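Long-range contacts in dihydrodipicolinate synthase (Bacteroides thetaiotaomicron, PDB 4XKY), which probably acts as a Schiff-base-forming lyase of the DapA family, used in making dihydrodipicolinate for lysine synthesis or, as in some relatives, in cleaving N-acetylneuraminate: residues P10-P15 with Q28-H33; T14-D19 with Y275-F280; D20-E25 with Y56-E61; M62-C67 with A96-D101. All coordinates share one frame; numbering follows the deposited sequence.

Interaction 1. Residues P10-P15 with Q28-H33; sequences PPLVTP and QRLIEH
The L30 and L12 side chains run antiparallel alongside one another, while V13 lies nearly at right angles to L30. Most of this contact runs through a single methyl, CD2 of L30. With CG anti to the backbone N (chi1 177°), the L30 side chain leaves helix 24-36 toward the 10-15 loop, and its CD2 comes 3.7 Å from V13 CG2. The same methyl stands 4.1 Å from L12 CG, at the branch point rather than at a tip. The proline ring of P15 comes more loosely from further along the chain, CG 4.5 Å from L30 CD2. One helical step on, I31 works differently: its side chain does not set out toward the loop, but CG1 reaches L12 CD2 at 3.8 Å, the two side chains crossing at about a right angle. L12 is thus packed by two successive helix residues, L30 at its branch carbon and I31 at a methyl. All five residues are buried and the side chains that meet are all apolar. In the TIM-barrel fold, this joins the loop after the first strand, 7-8, to the first barrel helix. The V13 side chain is about 4 Å from that of T48, predicted to bind pyruvate. Helix 257-268 packs on V13 through L262, K263 and L266, and helix 56-70 meets L12 through M62.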
loop_
_atom_site.group_PDB
_atom_site.type_symbol
_atom_site.label_atom_id
_atom_site.label_comp_id
_atom_site.label_asym_id
_atom_site.label_seq_id
_atom_site.Cartn_x
_atom_site.Cartn_y
_atom_site.Cartn_z
ATOM N N PRO A 10 11.150 -21.459 -18.848
ATOM C CA PRO A 10 11.076 -21.671 -17.415
ATOM C C PRO A 10 12.074 -20.833 -16.661
ATOM O O PRO A 10 13.247 -20.774 -17.054
ATOM C CB PRO A 10 11.420 -23.148 -17.234
ATOM C CG PRO A 10 12.022 -23.583 -18.516
ATOM C CD PRO A 10 11.522 -22.680 -19.580
ATOM N N PRO A 11 11.602 -20.174 -15.595
ATOM C CA PRO A 11 12.458 -19.581 -14.598
ATOM C C PRO A 11 12.965 -20.709 -13.705
ATOM O O PRO A 11 12.237 -21.211 -12.829
ATOM C CB PRO A 11 11.516 -18.632 -13.842
ATOM C CG PRO A 11 10.178 -19.302 -13.925
ATOM C CD PRO A 11 10.195 -20.180 -15.172
ATOM N N LEU A 12 14.196 -21.135 -13.957
ATOM C CA LEU A 12 14.767 -22.235 -13.202
ATOM C C LEU A 12 14.831 -21.940 -11.707
ATOM O O LEU A 12 15.149 -20.839 -11.298
ATOM C CB LEU A 12 16.171 -22.578 -13.691
ATOM C CG LEU A 12 16.299 -23.506 -14.898
ATOM C CD1 LEU A 12 15.664 -22.843 -16.095
ATOM C CD2 LEU A 12 17.755 -23.757 -15.210
ATOM N N VAL A 13 14.547 -22.958 -10.895
ATOM C CA VAL A 13 14.934 -22.929 -9.500
ATOM C C VAL A 13 16.460 -22.986 -9.463
ATOM O O VAL A 13 17.100 -23.431 -10.436
ATOM C CB VAL A 13 14.307 -24.085 -8.671
ATOM C CG1 VAL A 13 12.789 -24.011 -8.691
ATOM C CG2 VAL A 13 14.722 -25.440 -9.179
ATOM N N THR A 14 17.030 -22.464 -8.379
ATOM C CA THR A 14 18.451 -22.565 -8.113
ATOM C C THR A 14 18.532 -23.727 -7.131
ATOM O O THR A 14 18.220 -23.569 -5.966
ATOM C CB THR A 14 19.033 -21.251 -7.532
ATOM O OG1 THR A 14 18.812 -20.156 -8.451
ATOM C CG2 THR A 14 20.534 -21.401 -7.263
ATOM N N PRO A 15 18.875 -24.929 -7.617
ATOM C CA PRO A 15 18.928 -26.086 -6.705
ATOM C C PRO A 15 20.107 -25.967 -5.775
ATOM O O PRO A 15 21.193 -25.568 -6.204
ATOM C CB PRO A 15 19.066 -27.290 -7.624
ATOM C CG PRO A 15 19.116 -26.779 -9.020
ATOM C CD PRO A 15 19.241 -25.279 -8.994
ATOM N N GLN A 28 21.985 -30.168 -13.366
ATOM C CA GLN A 28 22.140 -30.926 -14.611
ATOM C C GLN A 28 20.897 -31.726 -14.931
ATOM O O GLN A 28 20.394 -31.644 -16.043
ATOM C CB GLN A 28 23.347 -31.850 -14.546
ATOM C CG GLN A 28 24.637 -31.045 -14.504
ATOM C CD GLN A 28 25.892 -31.845 -14.204
ATOM O OE1 GLN A 28 25.841 -33.058 -13.983
ATOM N NE2 GLN A 28 27.038 -31.161 -14.220
ATOM N N ARG A 29 20.377 -32.473 -13.961
ATOM C CA ARG A 29 19.140 -33.221 -14.215
ATOM C C ARG A 29 18.009 -32.274 -14.592
ATOM O O ARG A 29 17.240 -32.582 -15.497
ATOM C CB ARG A 29 18.710 -34.100 -13.038
ATOM C CG ARG A 29 19.452 -35.428 -12.927
ATOM C CD ARG A 29 18.856 -36.299 -11.824
ATOM N NE ARG A 29 19.069 -35.682 -10.512
ATOM C CZ ARG A 29 20.152 -35.856 -9.762
ATOM N NH1 ARG A 29 21.138 -36.665 -10.154
ATOM N NH2 ARG A 29 20.239 -35.247 -8.595
ATOM N N LEU A 30 17.905 -31.132 -13.900
ATOM C CA LEU A 30 16.830 -30.171 -14.182
ATOM C C LEU A 30 16.924 -29.668 -15.608
ATOM O O LEU A 30 15.930 -29.659 -16.329
ATOM C CB LEU A 30 16.870 -28.998 -13.195
ATOM C CG LEU A 30 15.879 -27.843 -13.367
ATOM C CD1 LEU A 30 14.431 -28.281 -13.229
ATOM C CD2 LEU A 30 16.181 -26.726 -12.378
ATOM N N ILE A 31 18.117 -29.252 -16.018
ATOM C CA ILE A 31 18.297 -28.702 -17.352
ATOM C C ILE A 31 18.091 -29.735 -18.474
ATOM O O ILE A 31 17.498 -29.404 -19.498
ATOM C CB ILE A 31 19.651 -27.976 -17.495
ATOM C CG1 ILE A 31 19.650 -26.701 -16.644
ATOM C CG2 ILE A 31 19.931 -27.627 -18.964
ATOM C CD1 ILE A 31 21.033 -26.139 -16.413
ATOM N N GLU A 32 18.569 -30.963 -18.299
ATOM C CA GLU A 32 18.291 -32.017 -19.269
ATOM C C GLU A 32 16.779 -32.239 -19.351
ATOM O O GLU A 32 16.233 -32.366 -20.423
ATOM C CB GLU A 32 19.004 -33.333 -18.913
ATOM C CG GLU A 32 20.538 -33.300 -18.990
ATOM C CD GLU A 32 21.077 -32.858 -20.344
ATOM O OE1 GLU A 32 20.380 -33.075 -21.357
ATOM O OE2 GLU A 32 22.186 -32.276 -20.408
ATOM N N HIS A 33 16.105 -32.261 -18.207
ATOM C CA HIS A 33 14.650 -32.487 -18.144
ATOM C C HIS A 33 13.894 -31.384 -18.907
ATOM O O HIS A 33 12.941 -31.654 -19.630
ATOM C CB HIS A 33 14.271 -32.552 -16.659
ATOM C CG HIS A 33 12.809 -32.497 -16.351
ATOM N ND1 HIS A 33 11.947 -33.543 -16.603
ATOM C CD2 HIS A 33 12.084 -31.570 -15.680
ATOM C CE1 HIS A 33 10.744 -33.245 -16.148
ATOM N NE2 HIS A 33 10.800 -32.052 -15.581
#

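Interaction 2. Residues T14-D19 with Y275-F280; sequences TPLLDD and YVAAPF
The Y275 ring carries L17 O and D18 CA over one face, both nearer the ring's border than its centre, while the carboxylate of D19 stands at its edge with CG in the ring plane. D18 CA lies 3.9 Å from the centroid of the Y275 ring and 22° off the normal, a CH-pi contact. The D18 side chain runs alongside the ring in the same direction, its carboxylate turned almost perpendicular to it. At the phenol end, Y275 OH lies 3.3 Å from D19 OD1, at best a weak hydrogen bond, and 3.1 Å from D18 OD1, so which carboxylate takes its proton is open. D19 OD1 has a firmer partner in A278 N, which donates at 2.8 Å in a nearly straight bond (171°) from above the carboxylate plane. L17 and D18 both face V21, forming a classic beta bulge where the chain turns its corner, and the bulge brings backbone atoms of both residues against the tyrosine. This part of the TIM barrel ties the loop after the first strand to the loop between helices 257-268 and 285-298. L16 CD1 packs on A277 CB at 3.8 Å, and a water takes L16 N at 2.9 Å and donates to Y275 O. K263 NZ grips T14 O and Y275 O, one carbonyl from each segment. A278, P279 and F280 reach a neighbouring subunit, where an aromatic ring meets F280.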
loop_
_atom_site.group_PDB
_atom_site.type_symbol
_atom_site.label_atom_id
_atom_site.label_comp_id
_atom_site.label_asym_id
_atom_site.label_seq_id
_atom_site.Cartn_x
_atom_site.Cartn_y
_atom_site.Cartn_z
ATOM N N THR A 14 17.030 -22.464 -8.379
ATOM C CA THR A 14 18.451 -22.565 -8.113
ATOM C C THR A 14 18.532 -23.727 -7.131
ATOM O O THR A 14 18.220 -23.569 -5.966
ATOM C CB THR A 14 19.033 -21.251 -7.532
ATOM O OG1 THR A 14 18.812 -20.156 -8.451
ATOM C CG2 THR A 14 20.534 -21.401 -7.263
ATOM N N PRO A 15 18.875 -24.929 -7.617
ATOM C CA PRO A 15 18.928 -26.086 -6.705
ATOM C C PRO A 15 20.107 -25.967 -5.775
ATOM O O PRO A 15 21.193 -25.568 -6.204
ATOM C CB PRO A 15 19.066 -27.290 -7.624
ATOM C CG PRO A 15 19.116 -26.779 -9.020
ATOM C CD PRO A 15 19.241 -25.279 -8.994
ATOM N N LEU A 16 19.853 -26.262 -4.506
ATOM C CA LEU A 16 20.794 -26.076 -3.414
ATOM C C LEU A 16 21.006 -27.354 -2.615
ATOM O O LEU A 16 20.071 -28.146 -2.425
ATOM C CB LEU A 16 20.222 -25.037 -2.473
ATOM C CG LEU A 16 19.966 -23.680 -3.104
ATOM C CD1 LEU A 16 19.352 -22.802 -2.025
ATOM C CD2 LEU A 16 21.268 -23.085 -3.652
ATOM N N LEU A 17 22.229 -27.563 -2.147
ATOM C CA LEU A 17 22.494 -28.587 -1.115
ATOM C C LEU A 17 22.459 -27.974 0.269
ATOM O O LEU A 17 22.258 -28.658 1.259
ATOM C CB LEU A 17 23.863 -29.250 -1.344
ATOM C CG LEU A 17 24.000 -30.044 -2.645
ATOM C CD1 LEU A 17 25.378 -30.719 -2.729
ATOM C CD2 LEU A 17 22.917 -31.120 -2.716
ATOM N N ASP A 18 22.721 -26.675 0.333
ATOM C CA ASP A 18 22.705 -25.936 1.595
ATOM C C ASP A 18 22.513 -24.468 1.244
ATOM O O ASP A 18 22.455 -24.134 0.065
ATOM C CB ASP A 18 23.988 -26.176 2.405
ATOM C CG ASP A 18 23.832 -25.822 3.899
ATOM O OD1 ASP A 18 22.700 -25.627 4.364
ATOM O OD2 ASP A 18 24.845 -25.727 4.613
ATOM N N ASP A 19 22.402 -23.611 2.257
ATOM C CA ASP A 19 22.031 -22.225 2.055
ATOM C C ASP A 19 22.958 -21.567 1.040
ATOM O O ASP A 19 22.520 -20.727 0.269
ATOM C CB ASP A 19 22.078 -21.428 3.364
ATOM C CG ASP A 19 21.111 -21.944 4.418
ATOM O OD1 ASP A 19 19.905 -22.045 4.174
ATOM O OD2 ASP A 19 21.563 -22.252 5.524
ATOM N N TYR A 275 16.130 -28.329 -1.155
ATOM C CA TYR A 275 16.620 -27.389 -0.121
ATOM C C TYR A 275 16.285 -25.930 -0.470
ATOM O O TYR A 275 16.472 -25.512 -1.620
ATOM C CB TYR A 275 18.146 -27.535 0.108
ATOM C CG TYR A 275 18.588 -26.904 1.408
ATOM C CD1 TYR A 275 18.584 -27.639 2.584
ATOM C CD2 TYR A 275 18.976 -25.562 1.464
ATOM C CE1 TYR A 275 18.973 -27.069 3.766
ATOM C CE2 TYR A 275 19.336 -24.982 2.655
ATOM C CZ TYR A 275 19.343 -25.758 3.791
ATOM O OH TYR A 275 19.708 -25.258 4.991
ATOM N N VAL A 276 15.837 -25.165 0.533
ATOM C CA VAL A 276 15.462 -23.747 0.370
ATOM C C VAL A 276 16.368 -22.863 1.247
ATOM O O VAL A 276 16.612 -23.176 2.412
ATOM C CB VAL A 276 13.988 -23.514 0.751
ATOM C CG1 VAL A 276 13.631 -22.038 0.689
ATOM C CG2 VAL A 276 13.064 -24.308 -0.172
ATOM N N ALA A 277 16.884 -21.760 0.694
ATOM C CA ALA A 277 17.889 -20.985 1.420
ATOM C C ALA A 277 17.229 -20.183 2.527
ATOM O O ALA A 277 16.154 -19.611 2.329
ATOM C CB ALA A 277 18.573 -19.995 0.488
ATOM N N ALA A 278 17.902 -20.119 3.657
ATOM C CA ALA A 278 17.554 -19.187 4.712
ATOM C C ALA A 278 17.379 -17.773 4.129
ATOM O O ALA A 278 18.130 -17.368 3.237
ATOM C CB ALA A 278 18.644 -19.184 5.771
ATOM N N PRO A 279 16.411 -17.017 4.647
ATOM C CA PRO A 279 15.638 -17.282 5.864
ATOM C C PRO A 279 14.482 -18.289 5.781
ATOM O O PRO A 279 13.849 -18.563 6.805
ATOM C CB PRO A 279 15.030 -15.912 6.171
ATOM C CG PRO A 279 14.823 -15.297 4.815
ATOM C CD PRO A 279 15.956 -15.794 3.958
ATOM N N PHE A 280 14.167 -18.783 4.589
ATOM C CA PHE A 280 13.120 -19.789 4.437
ATOM C C PHE A 280 13.711 -21.182 4.687
ATOM O O PHE A 280 14.934 -21.323 4.780
ATOM C CB PHE A 280 12.483 -19.676 3.052
ATOM C CG PHE A 280 11.732 -18.375 2.836
ATOM C CD1 PHE A 280 10.667 -18.023 3.665
ATOM C CD2 PHE A 280 12.095 -17.501 1.820
ATOM C CE1 PHE A 280 9.978 -16.828 3.470
ATOM C CE2 PHE A 280 11.418 -16.304 1.623
ATOM C CZ PHE A 280 10.367 -15.965 2.444
HETATM O O HOH W 1 17.101 -26.905 -3.936
HETATM O O HOH W 2 17.276 -22.841 5.412
#

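Interaction 3. Residues D20-E25 with Y56-E61; sequences DVLDVE and YKLRME
L58 sets its two methyls against the 20-22 backbone, CD2 at D20 and CD1 at L22. The contact joins strand 21-22, which leads into the first barrel helix, to the start of helix 56-70, the next helix of the TIM barrel; D23 follows the strand as N-cap of helix 24-36, bonding G26 N through OD1. CD2 of L58 comes 3.7 Å from D20 CA, and the D20 and L58 side chains overlap flank to flank, pointing opposite ways. On the other branch, L58 CD1 rests 3.6 Å from L22 N and 3.7 Å from L22 CB, so this leucine touches mainly backbone. L22, its CG anti to the backbone N (chi1 -172°), carries CD2 further along the helix to 3.8 Å from E61 O. The carboxylate of D20 is divided between two partners. OD1 is bonded to S55 OG, just before the helix, a hydroxyl that also takes L58 N. Its other oxygen, OD2, forms a long salt bridge with K57 NZ at 3.3 Å. The lysine chain bends at chi3 (90°) on its way there, and the bond is weak, at the exposed edge of the contact. A neighbouring subunit packs on D20 and bonds Y56 N through an acidic side chain. A water bridges E61 OE1 and L22 N, accepting from L22 N at 2.8 Å.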
loop_
_atom_site.group_PDB
_atom_site.type_symbol
_atom_site.label_atom_id
_atom_site.label_comp_id
_atom_site.label_asym_id
_atom_site.label_seq_id
_atom_site.Cartn_x
_atom_site.Cartn_y
_atom_site.Cartn_z
ATOM N N ASP A 20 24.232 -21.933 1.045
ATOM C CA ASP A 20 25.203 -21.314 0.156
ATOM C C ASP A 20 25.943 -22.338 -0.687
ATOM O O ASP A 20 27.088 -22.098 -1.053
ATOM C CB ASP A 20 26.244 -20.536 0.964
ATOM C CG ASP A 20 26.840 -19.379 0.170
ATOM O OD1 ASP A 20 26.173 -18.835 -0.735
ATOM O OD2 ASP A 20 27.961 -18.983 0.460
ATOM N N VAL A 21 25.311 -23.474 -0.999
ATOM C CA VAL A 21 26.001 -24.542 -1.776
ATOM C C VAL A 21 25.077 -24.963 -2.888
ATOM O O VAL A 21 23.948 -25.369 -2.626
ATOM C CB VAL A 21 26.327 -25.814 -0.935
ATOM C CG1 VAL A 21 27.015 -26.906 -1.792
ATOM C CG2 VAL A 21 27.213 -25.475 0.246
ATOM N N LEU A 22 25.566 -24.887 -4.114
ATOM C CA LEU A 22 24.791 -25.224 -5.295
ATOM C C LEU A 22 24.709 -26.751 -5.477
ATOM O O LEU A 22 25.712 -27.436 -5.352
ATOM C CB LEU A 22 25.447 -24.597 -6.535
ATOM C CG LEU A 22 24.690 -24.667 -7.880
ATOM C CD1 LEU A 22 23.458 -23.767 -7.887
ATOM C CD2 LEU A 22 25.606 -24.296 -9.048
ATOM N N ASP A 23 23.514 -27.256 -5.785
ATOM C CA ASP A 23 23.290 -28.677 -6.152
ATOM C C ASP A 23 23.540 -28.874 -7.644
ATOM O O ASP A 23 22.622 -28.795 -8.475
ATOM C CB ASP A 23 21.861 -29.103 -5.812
ATOM C CG ASP A 23 21.518 -30.526 -6.295
ATOM O OD1 ASP A 23 22.425 -31.350 -6.552
ATOM O OD2 ASP A 23 20.323 -30.814 -6.435
ATOM N N VAL A 24 24.791 -29.124 -7.989
ATOM C CA VAL A 24 25.176 -29.186 -9.407
ATOM C C VAL A 24 24.544 -30.369 -10.120
ATOM O O VAL A 24 24.092 -30.243 -11.237
ATOM C CB VAL A 24 26.696 -29.219 -9.592
ATOM C CG1 VAL A 24 27.025 -29.338 -11.074
ATOM C CG2 VAL A 24 27.318 -27.945 -9.019
ATOM N N GLU A 25 24.506 -31.519 -9.470
ATOM C CA GLU A 25 23.950 -32.695 -10.092
ATOM C C GLU A 25 22.465 -32.539 -10.344
ATOM O O GLU A 25 21.984 -32.934 -11.388
ATOM C CB GLU A 25 24.234 -33.935 -9.243
ATOM C CG GLU A 25 25.734 -34.209 -9.169
ATOM C CD GLU A 25 26.099 -35.676 -9.231
ATOM O OE1 GLU A 25 26.693 -36.168 -8.249
ATOM O OE2 GLU A 25 25.805 -36.332 -10.260
ATOM N N TYR A 56 26.228 -13.517 -3.553
ATOM C CA TYR A 56 26.786 -13.198 -4.868
ATOM C C TYR A 56 27.524 -14.369 -5.457
ATOM O O TYR A 56 27.407 -14.653 -6.625
ATOM C CB TYR A 56 27.782 -12.050 -4.752
ATOM C CG TYR A 56 27.874 -11.259 -6.024
ATOM C CD1 TYR A 56 26.793 -10.494 -6.440
ATOM C CD2 TYR A 56 29.014 -11.279 -6.817
ATOM C CE1 TYR A 56 26.841 -9.756 -7.601
ATOM C CE2 TYR A 56 29.072 -10.539 -7.987
ATOM C CZ TYR A 56 27.971 -9.781 -8.367
ATOM O OH TYR A 56 27.950 -9.024 -9.504
ATOM N N LYS A 57 28.310 -15.051 -4.639
ATOM C CA LYS A 57 29.011 -16.233 -5.097
ATOM C C LYS A 57 28.053 -17.249 -5.701
ATOM O O LYS A 57 28.283 -17.768 -6.801
ATOM C CB LYS A 57 29.790 -16.859 -3.941
ATOM C CG LYS A 57 30.610 -18.087 -4.319
ATOM C CD LYS A 57 31.045 -18.840 -3.067
ATOM C CE LYS A 57 30.026 -19.897 -2.656
ATOM N NZ LYS A 57 30.342 -20.460 -1.317
ATOM N N LEU A 58 26.960 -17.526 -5.001
ATOM C CA LEU A 58 26.038 -18.551 -5.484
ATOM C C LEU A 58 25.340 -18.131 -6.760
ATOM O O LEU A 58 25.193 -18.930 -7.665
ATOM C CB LEU A 58 25.027 -18.897 -4.416
ATOM C CG LEU A 58 24.323 -20.232 -4.443
ATOM C CD1 LEU A 58 25.263 -21.370 -4.725
ATOM C CD2 LEU A 58 23.681 -20.431 -3.094
ATOM N N ARG A 59 24.961 -16.866 -6.861
ATOM C CA ARG A 59 24.387 -16.360 -8.098
ATOM C C ARG A 59 25.404 -16.569 -9.257
ATOM O O ARG A 59 25.035 -16.987 -10.340
ATOM C CB ARG A 59 23.990 -14.897 -7.939
ATOM C CG ARG A 59 22.859 -14.701 -6.948
ATOM C CD ARG A 59 22.849 -13.311 -6.346
ATOM N NE ARG A 59 22.298 -12.338 -7.280
ATOM C CZ ARG A 59 22.358 -11.023 -7.111
ATOM N NH1 ARG A 59 22.973 -10.511 -6.041
ATOM N NH2 ARG A 59 21.826 -10.222 -8.028
ATOM N N MET A 60 26.683 -16.310 -9.014
ATOM C CA MET A 60 27.684 -16.505 -10.071
ATOM C C MET A 60 27.832 -17.970 -10.462
ATOM O O MET A 60 27.904 -18.282 -11.643
ATOM C CB MET A 60 29.026 -15.895 -9.697
ATOM C CG MET A 60 28.937 -14.376 -9.673
ATOM S SD MET A 60 30.430 -13.423 -9.299
ATOM C CE MET A 60 31.139 -14.300 -7.906
ATOM N N GLU A 61 27.836 -18.863 -9.482
ATOM C CA GLU A 61 27.900 -20.288 -9.767
ATOM C C GLU A 61 26.685 -20.787 -10.548
ATOM O O GLU A 61 26.827 -21.639 -11.409
ATOM C CB GLU A 61 28.075 -21.081 -8.487
ATOM C CG GLU A 61 29.390 -20.752 -7.806
ATOM C CD GLU A 61 29.637 -21.551 -6.547
ATOM O OE1 GLU A 61 28.731 -22.291 -6.105
ATOM O OE2 GLU A 61 30.739 -21.409 -5.980
HETATM O O HOH W 3 28.239 -23.988 -4.397
#

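Interaction 4. Residues M62-C67 with A96-D101; sequences MIKNTC and ADHGAD
The Schellman motif that ends helix 85-97 presents H98 and A100 to K64 and C67 on helix 56-70, so two successive helices of the TIM barrel meet where the second stops and turns toward strand 102-105. G99, with positive phi (90°), is the C-prime residue: its N returns to A96 O, and A100 N to A95 O. K64 lies across one face of the H98 imidazole, at an oblique angle to it. Its CG stands 3.8 Å from the centroid of the H98 ring and 17° off the normal, a CH-pi contact, and K64 CD continues over the rim to 3.6 Å from H98 CE1. A turn further along, C67 faces the motif directly. Its CB touches H98 O at 3.1 Å, and with SG anti to the carbonyl carbon (chi1 -63°) the sulfur lies against A100, 4.1 Å from A100 CB. A water links helix 56-70 to the turn, donating to K64 O at 2.8 Å and sitting 2.8 Å from H98 ND1. On the other flank of helix 56-70, T66 packs on I31 and V44. The lysine therefore offers its aliphatic part to the ring and keeps its charge apart, NZ 5.7 Å from H98 NE2, a spacing that would probably soften any repulsion should the histidine be protonated; polar linkage across the contact is left to the water.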
loop_
_atom_site.group_PDB
_atom_site.type_symbol
_atom_site.label_atom_id
_atom_site.label_comp_id
_atom_site.label_asym_id
_atom_site.label_seq_id
_atom_site.Cartn_x
_atom_site.Cartn_y
_atom_site.Cartn_z
ATOM N N MET A 62 25.506 -20.249 -10.266
ATOM C CA MET A 62 24.331 -20.667 -10.992
ATOM C C MET A 62 24.473 -20.287 -12.456
ATOM O O MET A 62 24.159 -21.074 -13.319
ATOM C CB MET A 62 23.070 -20.039 -10.427
ATOM C CG MET A 62 21.761 -20.394 -11.150
ATOM S SD MET A 62 21.397 -22.169 -11.151
ATOM C CE MET A 62 19.840 -22.188 -12.028
ATOM N N ILE A 63 24.908 -19.058 -12.723
ATOM C CA ILE A 63 25.123 -18.604 -14.078
ATOM C C ILE A 63 26.146 -19.470 -14.816
ATOM O O ILE A 63 25.876 -19.933 -15.924
ATOM C CB ILE A 63 25.587 -17.144 -14.073
ATOM C CG1 ILE A 63 24.429 -16.245 -13.643
ATOM C CG2 ILE A 63 26.095 -16.695 -15.445
ATOM C CD1 ILE A 63 24.872 -14.862 -13.220
ATOM N N LYS A 64 27.320 -19.656 -14.209
ATOM C CA LYS A 64 28.398 -20.425 -14.827
ATOM C C LYS A 64 27.969 -21.856 -15.102
ATOM O O LYS A 64 28.051 -22.316 -16.230
ATOM C CB LYS A 64 29.649 -20.457 -13.950
ATOM C CG LYS A 64 30.352 -19.117 -13.715
ATOM C CD LYS A 64 31.766 -19.368 -13.163
ATOM C CE LYS A 64 32.248 -18.347 -12.138
ATOM N NZ LYS A 64 31.682 -18.600 -10.777
ATOM N N ASN A 65 27.509 -22.574 -14.086
ATOM C CA ASN A 65 27.041 -23.954 -14.327
ATOM C C ASN A 65 25.900 -24.054 -15.337
ATOM O O ASN A 65 25.874 -24.986 -16.137
ATOM C CB ASN A 65 26.638 -24.656 -13.026
ATOM C CG ASN A 65 27.827 -25.108 -12.234
ATOM O OD1 ASN A 65 28.350 -26.204 -12.446
ATOM N ND2 ASN A 65 28.308 -24.241 -11.356
ATOM N N THR A 66 24.937 -23.124 -15.300
ATOM C CA THR A 66 23.816 -23.205 -16.249
ATOM C C THR A 66 24.331 -23.074 -17.721
ATOM O O THR A 66 23.927 -23.822 -18.610
ATOM C CB THR A 66 22.715 -22.183 -15.945
ATOM O OG1 THR A 66 22.139 -22.448 -14.661
ATOM C CG2 THR A 66 21.625 -22.295 -16.977
ATOM N N CYS A 67 25.224 -22.127 -17.971
ATOM C CA CYS A 67 25.762 -21.954 -19.324
ATOM C C CYS A 67 26.607 -23.166 -19.714
ATOM O O CYS A 67 26.469 -23.654 -20.820
ATOM C CB CYS A 67 26.584 -20.691 -19.451
ATOM S SG CYS A 67 25.690 -19.156 -19.183
ATOM N N ALA A 96 27.880 -12.746 -20.116
ATOM C CA ALA A 96 28.461 -12.710 -21.472
ATOM C C ALA A 96 29.665 -13.622 -21.628
ATOM O O ALA A 96 29.748 -14.356 -22.606
ATOM C CB ALA A 96 28.854 -11.295 -21.878
ATOM N N ASP A 97 30.608 -13.556 -20.695
ATOM C CA ASP A 97 31.828 -14.378 -20.786
ATOM C C ASP A 97 31.542 -15.872 -20.815
ATOM O O ASP A 97 32.290 -16.654 -21.390
ATOM C CB ASP A 97 32.762 -14.099 -19.617
ATOM C CG ASP A 97 33.316 -12.693 -19.630
ATOM O OD1 ASP A 97 33.376 -12.058 -20.705
ATOM O OD2 ASP A 97 33.696 -12.214 -18.548
ATOM N N HIS A 98 30.455 -16.275 -20.176
ATOM C CA HIS A 98 30.095 -17.683 -20.154
ATOM C C HIS A 98 29.108 -18.121 -21.237
ATOM O O HIS A 98 28.667 -19.268 -21.253
ATOM C CB HIS A 98 29.619 -18.014 -18.760
ATOM C CG HIS A 98 30.743 -18.036 -17.789
ATOM N ND1 HIS A 98 31.480 -19.171 -17.549
ATOM C CD2 HIS A 98 31.341 -17.047 -17.090
ATOM C CE1 HIS A 98 32.436 -18.899 -16.681
ATOM N NE2 HIS A 98 32.377 -17.615 -16.391
ATOM N N GLY A 99 28.784 -17.213 -22.147
ATOM C CA GLY A 99 28.000 -17.561 -23.315
ATOM C C GLY A 99 26.494 -17.443 -23.163
ATOM O O GLY A 99 25.771 -18.019 -23.960
ATOM N N ALA A 100 26.003 -16.696 -22.173
ATOM C CA ALA A 100 24.559 -16.452 -22.080
ATOM C C ALA A 100 24.174 -15.593 -23.267
ATOM O O ALA A 100 25.032 -14.961 -23.866
ATOM C CB ALA A 100 24.187 -15.746 -20.783
ATOM N N ASP A 101 22.883 -15.541 -23.570
ATOM C CA ASP A 101 22.373 -14.818 -24.732
ATOM C C ASP A 101 21.683 -13.502 -24.441
ATOM O O ASP A 101 21.586 -12.634 -25.311
ATOM C CB ASP A 101 21.413 -15.735 -25.472
ATOM C CG ASP A 101 22.071 -17.045 -25.862
ATOM O OD1 ASP A 101 22.124 -17.992 -25.025
ATOM O OD2 ASP A 101 22.555 -17.101 -26.999
HETATM O O HOH W 4 30.268 -21.700 -17.869
#

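Overall arrangement
All four contacts lie in the N-terminal part of the TIM barrel, though interaction 2 also brings in a loop near the C-terminus. Interaction 1 is the buried one, its side-chain contacts all apolar; interactions 2 and 3 are partly buried and mix leucine packing with carboxylates, waters and a subunit interface, while interaction 4 is a surface contact held by a ring face, a sulfur and a water. Interactions 1 and 2 share T14 and P15, interactions 1 and 3 both use helix 24-36, and interactions 3 and 4 both use helix 56-70. P15 O probably bonds D23 N, tying the shared loop to interaction 3, and M62 reaches V13 and L12 from interaction 4.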